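Local coordinates for protein dienelactone hydrolase (Anabaena variabilis, PDB 2O2G) that probably acts as a hydrolase of the dienelactone hydrolase family, with an alpha/beta-hydrolase fold, at residues Y55-L65 and T208-M219. Numbering follows the deposited sequence. Where two conformers were deposited one is given.
Sequences YVAEVLQQAGL and TAVAQLASEWFM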
ATOM      1  N   TYR A  55      -3.561  -9.458  -7.810  1.00 31.10           N
ATOM      2  CA  TYR A  55      -3.934  -8.985  -9.149  1.00 29.71           C
ATOM      3  C   TYR A  55      -3.274  -7.653  -9.460  1.00 27.54           C
ATOM      4  O   TYR A  55      -2.637  -7.493 -10.494  1.00 22.65           O
ATOM      5  CB  TYR A  55      -5.473  -8.854  -9.295  1.00 31.04           C
ATOM      6  CG  TYR A  55      -5.823  -8.235 -10.630  1.00 36.61           C
ATOM      7  CD1 TYR A  55      -5.721  -8.983 -11.815  1.00 37.28           C
ATOM      8  CD2 TYR A  55      -6.164  -6.879 -10.722  1.00 35.05           C
ATOM      9  CE1 TYR A  55      -5.994  -8.404 -13.045  1.00 34.52           C
ATOM     10  CE2 TYR A  55      -6.445  -6.298 -11.926  1.00 37.66           C
ATOM     11  CZ  TYR A  55      -6.354  -7.057 -13.093  1.00 32.75           C
ATOM     12  OH  TYR A  55      -6.646  -6.455 -14.303  1.00 37.86           O
ATOM     13  N   VAL A  56      -3.436  -6.660  -8.574  1.00 24.78           N
ATOM     14  CA  VAL A  56      -2.804  -5.380  -8.795  1.00 23.73           C
ATOM     15  C   VAL A  56      -1.266  -5.546  -8.945  1.00 27.75           C
ATOM     16  O   VAL A  56      -0.672  -4.948  -9.815  1.00 24.82           O
ATOM     17  CB  VAL A  56      -3.107  -4.339  -7.655  1.00 25.00           C
ATOM     18  CG1 VAL A  56      -2.368  -3.077  -7.903  1.00 26.60           C
ATOM     19  CG2 VAL A  56      -4.603  -4.037  -7.576  1.00 29.91           C
ATOM     20  N   ALA A  57      -0.652  -6.385  -8.095  1.00 27.96           N
ATOM     21  CA  ALA A  57       0.772  -6.585  -8.106  1.00 27.48           C
ATOM     22  C   ALA A  57       1.231  -7.118  -9.443  1.00 26.81           C
ATOM     23  O   ALA A  57       2.244  -6.666  -9.951  1.00 26.57           O
ATOM     24  CB  ALA A  57       1.201  -7.504  -6.983  1.00 26.96           C
ATOM     25  N   GLU A  58       0.478  -8.059 -10.001  1.00 27.96           N
ATOM     26  CA  GLU A  58       0.805  -8.647 -11.300  1.00 33.33           C
ATOM     27  C   GLU A  58       0.707  -7.602 -12.397  1.00 32.54           C
ATOM     28  O   GLU A  58       1.423  -7.670 -13.383  1.00 33.70           O
ATOM     29  CB  GLU A  58      -0.102  -9.864 -11.554  1.00 33.06           C
ATOM     30  CG  GLU A  58       0.301 -11.027 -10.627  1.00 44.96           C
ATOM     31  CD  GLU A  58      -0.788 -12.090 -10.313  1.00 45.57           C
ATOM     32  OE1 GLU A  58      -1.994 -11.877 -10.620  1.00 63.95           O
ATOM     33  OE2 GLU A  58      -0.415 -13.138  -9.700  1.00 55.96           O
ATOM     34  N   VAL A  59      -0.181  -6.632 -12.235  1.00 33.05           N
ATOM     35  CA  VAL A  59      -0.308  -5.545 -13.228  1.00 32.04           C
ATOM     36  C   VAL A  59       0.905  -4.607 -13.137  1.00 29.18           C
ATOM     37  O   VAL A  59       1.498  -4.262 -14.149  1.00 22.68           O
ATOM     38  CB  VAL A  59      -1.637  -4.761 -13.061  1.00 30.02           C
ATOM     39  CG1 VAL A  59      -1.710  -3.618 -14.045  1.00 30.86           C
ATOM     40  CG2 VAL A  59      -2.806  -5.683 -13.274  1.00 31.64           C
ATOM     41  N   LEU A  60       1.316  -4.261 -11.915  1.00 26.14           N
ATOM     42  CA  LEU A  60       2.497  -3.417 -11.695  1.00 24.56           C
ATOM     43  C   LEU A  60       3.752  -4.129 -12.226  1.00 26.48           C
ATOM     44  O   LEU A  60       4.580  -3.534 -12.933  1.00 25.29           O
ATOM     45  CB  LEU A  60       2.661  -3.078 -10.202  1.00 27.46           C
ATOM     46  CG  LEU A  60       1.462  -2.365  -9.540  1.00 30.97           C
ATOM     47  CD1 LEU A  60       1.683  -2.161  -8.042  1.00 29.82           C
ATOM     48  CD2 LEU A  60       1.184  -1.030 -10.194  1.00 29.69           C
ATOM     49  N   GLN A  61       3.897  -5.401 -11.893  1.00 24.24           N
ATOM     50  CA  GLN A  61       5.051  -6.190 -12.395  1.00 25.67           C
ATOM     51  C   GLN A  61       5.142  -6.144 -13.922  1.00 27.68           C
ATOM     52  O   GLN A  61       6.222  -6.027 -14.486  1.00 26.00           O
ATOM     53  CB  GLN A  61       4.930  -7.638 -11.946  1.00 24.56           C
ATOM     54  CG  GLN A  61       5.100  -7.864 -10.443  1.00 23.45           C
ATOM     55  CD  GLN A  61       4.495  -9.163  -9.980  1.00 25.77           C
ATOM     56  OE1 GLN A  61       4.301 -10.095 -10.767  1.00 24.40           O
ATOM     57  NE2 GLN A  61       4.186  -9.241  -8.702  1.00 21.62           N
ATOM     58  N   GLN A  62       4.006  -6.316 -14.586  1.00 30.69           N
ATOM     59  CA  GLN A  62       3.922  -6.290 -16.043  1.00 30.23           C
ATOM     60  C   GLN A  62       4.353  -4.935 -16.626  1.00 29.97           C
ATOM     61  O   GLN A  62       4.822  -4.868 -17.744  1.00 25.81           O
ATOM     62  CB  GLN A  62       2.494  -6.629 -16.497  1.00 31.24           C
ATOM     63  CG  GLN A  62       2.160  -8.149 -16.458  1.00 37.92           C
ATOM     64  CD  GLN A  62       0.657  -8.497 -16.681  1.00 39.49           C
ATOM     65  OE1 GLN A  62      -0.220  -7.622 -16.776  1.00 44.42           O
ATOM     66  NE2 GLN A  62       0.374  -9.802 -16.753  1.00 51.97           N
ATOM     67  N   ALA A  63       4.169  -3.853 -15.869  1.00 28.37           N
ATOM     68  CA  ALA A  63       4.614  -2.553 -16.303  1.00 29.25           C
ATOM     69  C   ALA A  63       6.105  -2.361 -15.970  1.00 30.43           C
ATOM     70  O   ALA A  63       6.691  -1.373 -16.380  1.00 32.19           O
ATOM     71  CB  ALA A  63       3.744  -1.460 -15.686  1.00 33.52           C
ATOM     72  N   GLY A  64       6.706  -3.289 -15.215  1.00 26.50           N
ATOM     73  CA  GLY A  64       8.140  -3.240 -14.871  1.00 26.40           C
ATOM     74  C   GLY A  64       8.487  -2.743 -13.471  1.00 27.74           C
ATOM     75  O   GLY A  64       9.637  -2.375 -13.215  1.00 27.29           O
ATOM     76  N   LEU A  65       7.488  -2.702 -12.579  1.00 27.37           N
ATOM     77  CA  LEU A  65       7.667  -2.331 -11.190  1.00 27.70           C
ATOM     78  C   LEU A  65       7.854  -3.541 -10.315  1.00 27.79           C
ATOM     79  O   LEU A  65       7.147  -4.554 -10.488  1.00 26.12           O
ATOM     80  CB  LEU A  65       6.431  -1.611 -10.661  1.00 28.77           C
ATOM     81  CG  LEU A  65       6.263  -0.159 -11.129  1.00 32.08           C
ATOM     82  CD1 LEU A  65       4.807   0.293 -11.011  1.00 32.76           C
ATOM     83  CD2 LEU A  65       7.226   0.784 -10.368  1.00 30.20           C
ATOM     84  N   THR A 208      -9.467  -3.702 -12.223  1.00 22.48           N
ATOM     85  CA  THR A 208      -8.543  -3.444 -13.304  1.00 27.48           C
ATOM     86  C   THR A 208      -8.217  -1.936 -13.374  1.00 27.69           C
ATOM     87  O   THR A 208      -7.056  -1.567 -13.500  1.00 27.71           O
ATOM     88  CB  THR A 208      -9.094  -3.974 -14.613  1.00 27.10           C
ATOM     89  OG1 THR A 208      -9.190  -5.402 -14.498  1.00 29.22           O
ATOM     90  CG2 THR A 208      -8.189  -3.607 -15.783  1.00 29.10           C
ATOM     91  N   ALA A 209      -9.244  -1.089 -13.294  1.00 26.84           N
ATOM     92  CA  ALA A 209      -9.057   0.355 -13.293  1.00 24.08           C
ATOM     93  C   ALA A 209      -8.181   0.795 -12.136  1.00 20.83           C
ATOM     94  O   ALA A 209      -7.351   1.666 -12.277  1.00 24.63           O
ATOM     95  CB  ALA A 209     -10.412   1.075 -13.233  1.00 25.80           C
ATOM     96  N   VAL A 210      -8.404   0.235 -10.965  1.00 21.78           N
ATOM     97  CA  VAL A 210      -7.555   0.558  -9.837  1.00 23.87           C
ATOM     98  C   VAL A 210      -6.087   0.259 -10.174  1.00 24.53           C
ATOM     99  O   VAL A 210      -5.204   1.083  -9.925  1.00 24.11           O
ATOM    100  CB  VAL A 210      -7.981  -0.188  -8.564  1.00 24.04           C
ATOM    101  CG1 VAL A 210      -6.934  -0.024  -7.464  1.00 26.98           C
ATOM    102  CG2 VAL A 210      -9.318   0.325  -8.107  1.00 26.53           C
ATOM    103  N   ALA A 211      -5.825  -0.919 -10.717  1.00 26.04           N
ATOM    104  CA  ALA A 211      -4.460  -1.307 -11.075  1.00 23.48           C
ATOM    105  C   ALA A 211      -3.858  -0.420 -12.159  1.00 24.06           C
ATOM    106  O   ALA A 211      -2.648  -0.046 -12.100  1.00 20.93           O
ATOM    107  CB  ALA A 211      -4.455  -2.686 -11.530  1.00 23.98           C
ATOM    108  N   GLN A 212      -4.685  -0.090 -13.152  1.00 22.12           N
ATOM    109  CA  GLN A 212      -4.208   0.740 -14.231  1.00 25.67           C
ATOM    110  C   GLN A 212      -3.817   2.137 -13.670  1.00 24.70           C
ATOM    111  O   GLN A 212      -2.761   2.663 -13.978  1.00 25.42           O
ATOM    112  CB  GLN A 212      -5.234   0.846 -15.366  1.00 23.60           C
ATOM    113  CG  GLN A 212      -5.495  -0.446 -16.230  1.00 32.59           C
ATOM    114  CD  GLN A 212      -6.708  -0.287 -17.178  1.00 33.15           C
ATOM    115  OE1 GLN A 212      -7.781   0.189 -16.767  1.00 45.90           O
ATOM    116  NE2 GLN A 212      -6.554  -0.721 -18.426  1.00 43.84           N
ATOM    117  N   LEU A 213      -4.685   2.730 -12.873  1.00 26.39           N
ATOM    118  CA  LEU A 213      -4.416   4.037 -12.257  1.00 26.24           C
ATOM    119  C   LEU A 213      -3.209   4.022 -11.352  1.00 28.53           C
ATOM    120  O   LEU A 213      -2.433   4.984 -11.337  1.00 28.22           O
ATOM    121  CB  LEU A 213      -5.647   4.496 -11.453  1.00 27.65           C
ATOM    122  CG  LEU A 213      -6.869   4.796 -12.334  1.00 28.46           C
ATOM    123  CD1 LEU A 213      -8.181   4.675 -11.570  1.00 26.42           C
ATOM    124  CD2 LEU A 213      -6.702   6.161 -12.961  1.00 31.12           C
ATOM    125  N   ALA A 214      -3.064   2.941 -10.586  1.00 27.49           N
ATOM    126  CA  ALA A 214      -1.929   2.791  -9.701  1.00 27.18           C
ATOM    127  C   ALA A 214      -0.640   2.648 -10.526  1.00 26.07           C
ATOM    128  O   ALA A 214       0.344   3.310 -10.236  1.00 27.49           O
ATOM    129  CB  ALA A 214      -2.134   1.579  -8.743  1.00 29.44           C
ATOM    130  N   SER A 215      -0.645   1.815 -11.556  1.00 27.05           N
ATOM    131  CA  SER A 215       0.506   1.678 -12.416  1.00 28.82           C
ATOM    132  C   SER A 215       0.969   3.029 -13.000  1.00 27.98           C
ATOM    133  O   SER A 215       2.151   3.364 -12.916  1.00 25.59           O
ATOM    134  CB  SER A 215       0.227   0.716 -13.556  1.00 29.02           C
ATOM    135  OG  SER A 215       1.380   0.557 -14.332  1.00 34.72           O
ATOM    136  N   GLU A 216       0.053   3.796 -13.582  1.00 27.82           N
ATOM    137  CA  GLU A 216       0.384   5.132 -14.133  1.00 27.76           C
ATOM    138  C   GLU A 216       1.056   6.018 -13.093  1.00 26.40           C
ATOM    139  O   GLU A 216       2.052   6.707 -13.369  1.00 25.16           O
ATOM    140  CB  GLU A 216      -0.886   5.846 -14.650  1.00 24.46           C
ATOM    141  CG  GLU A 216      -1.298   5.252 -15.970  1.00 32.21           C
ATOM    142  CD  GLU A 216      -2.663   5.673 -16.430  1.00 29.08           C
ATOM    143  OE1 GLU A 216      -3.495   6.061 -15.584  1.00 28.27           O
ATOM    144  OE2 GLU A 216      -2.890   5.588 -17.660  1.00 30.78           O
ATOM    145  N   TRP A 217       0.508   5.993 -11.888  1.00 25.12           N
ATOM    146  CA  TRP A 217       1.028   6.816 -10.806  1.00 24.77           C
ATOM    147  C   TRP A 217       2.428   6.410 -10.386  1.00 25.55           C
ATOM    148  O   TRP A 217       3.328   7.271 -10.293  1.00 28.20           O
ATOM    149  CB  TRP A 217       0.092   6.770  -9.600  1.00 24.32           C
ATOM    150  CG  TRP A 217       0.312   7.820  -8.550  1.00 26.27           C
ATOM    151  CD1 TRP A 217       0.962   7.664  -7.362  1.00 27.52           C
ATOM    152  CD2 TRP A 217      -0.189   9.165  -8.554  1.00 26.45           C
ATOM    153  NE1 TRP A 217       0.938   8.820  -6.662  1.00 32.19           N
ATOM    154  CE2 TRP A 217       0.229   9.764  -7.354  1.00 26.70           C
ATOM    155  CE3 TRP A 217      -0.941   9.921  -9.465  1.00 28.73           C
ATOM    156  CZ2 TRP A 217      -0.085  11.093  -7.019  1.00 21.58           C
ATOM    157  CZ3 TRP A 217      -1.253  11.224  -9.151  1.00 24.53           C
ATOM    158  CH2 TRP A 217      -0.834  11.805  -7.913  1.00 26.87           C
ATOM    159  N   PHE A 218       2.605   5.121 -10.110  1.00 25.63           N
ATOM    160  CA  PHE A 218       3.908   4.608  -9.638  1.00 25.09           C
ATOM    161  C   PHE A 218       4.967   4.729 -10.716  1.00 27.85           C
ATOM    162  O   PHE A 218       6.133   5.058 -10.441  1.00 25.83           O
ATOM    163  CB  PHE A 218       3.763   3.150  -9.167  1.00 25.34           C
ATOM    164  CG  PHE A 218       2.979   2.997  -7.888  1.00 23.07           C
ATOM    165  CD1 PHE A 218       3.284   3.755  -6.778  1.00 24.27           C
ATOM    166  CD2 PHE A 218       1.964   2.064  -7.783  1.00 27.55           C
ATOM    167  CE1 PHE A 218       2.613   3.572  -5.606  1.00 30.81           C
ATOM    168  CE2 PHE A 218       1.292   1.884  -6.584  1.00 24.92           C
ATOM    169  CZ  PHE A 218       1.592   2.649  -5.525  1.00 22.60           C
HETATM  170  N   MSE A 219       4.593   4.473 -11.970  1.00 26.71           N
HETATM  171  CA  MSE A 219       5.573   4.597 -13.038  0.50 27.60           C
HETATM  172  C   MSE A 219       6.098   6.021 -13.130  1.00 28.70           C
HETATM  173  O   MSE A 219       7.307   6.246 -13.336  1.00 31.08           O
HETATM  174  CB  MSE A 219       4.984   4.098 -14.354  0.50 26.61           C
HETATM  175  CG  MSE A 219       4.801   2.598 -14.336  0.50 22.03           C
HETATM  176 SE   MSE A 219       6.512   1.720 -14.462  0.35 18.79          SE
HETATM  177  CE  MSE A 219       6.814   2.349 -16.193  0.50 14.87           C
TER
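The ring of Tyr55 meets Ala211 and Thr208 obliquely, while CG2 of Val59, from its own helix, lies over the rim of one face. With CG anti to the backbone N (chi1 174°), the ring carries its OH to the Thr208 side chain, 2.8 Å from OG1 of Thr208, in a hydrogen bond that either hydroxyl could donate. The other ring, that of Phe218, takes CD2 of Leu60 at its edge, near the ring plane, 4.0 Å from CD2 of Phe218. CD2 of Leu60 is the tip of a knob set among Ala211, Ala214, Ser215 and Phe218, 3.6 Å from CA of Ser215. The two helices run in the same general sense, crossing at -40° with their axes coming within 9.1 Å over these segments, and pack side by side on one face of the central sheet of an alpha/beta-hydrolase fold; Leu60 and Phe218 both continue down onto Val38 of strand 36-41. Replacing Tyr55 by a phenylalanine would probably leave the Thr208 hydroxyl without this hydrogen-bond partner. CB of Ala211 sits 3.8 Å from each of CB, CG1 and CG2 of Val59, a small methyl against a branched end that lets the backbones come close. Past the Schellman motif that ends the helix at Gly64, Leu65 crosses Phe218 at about a right angle, its CD1 3.6 Å from CB of Phe218.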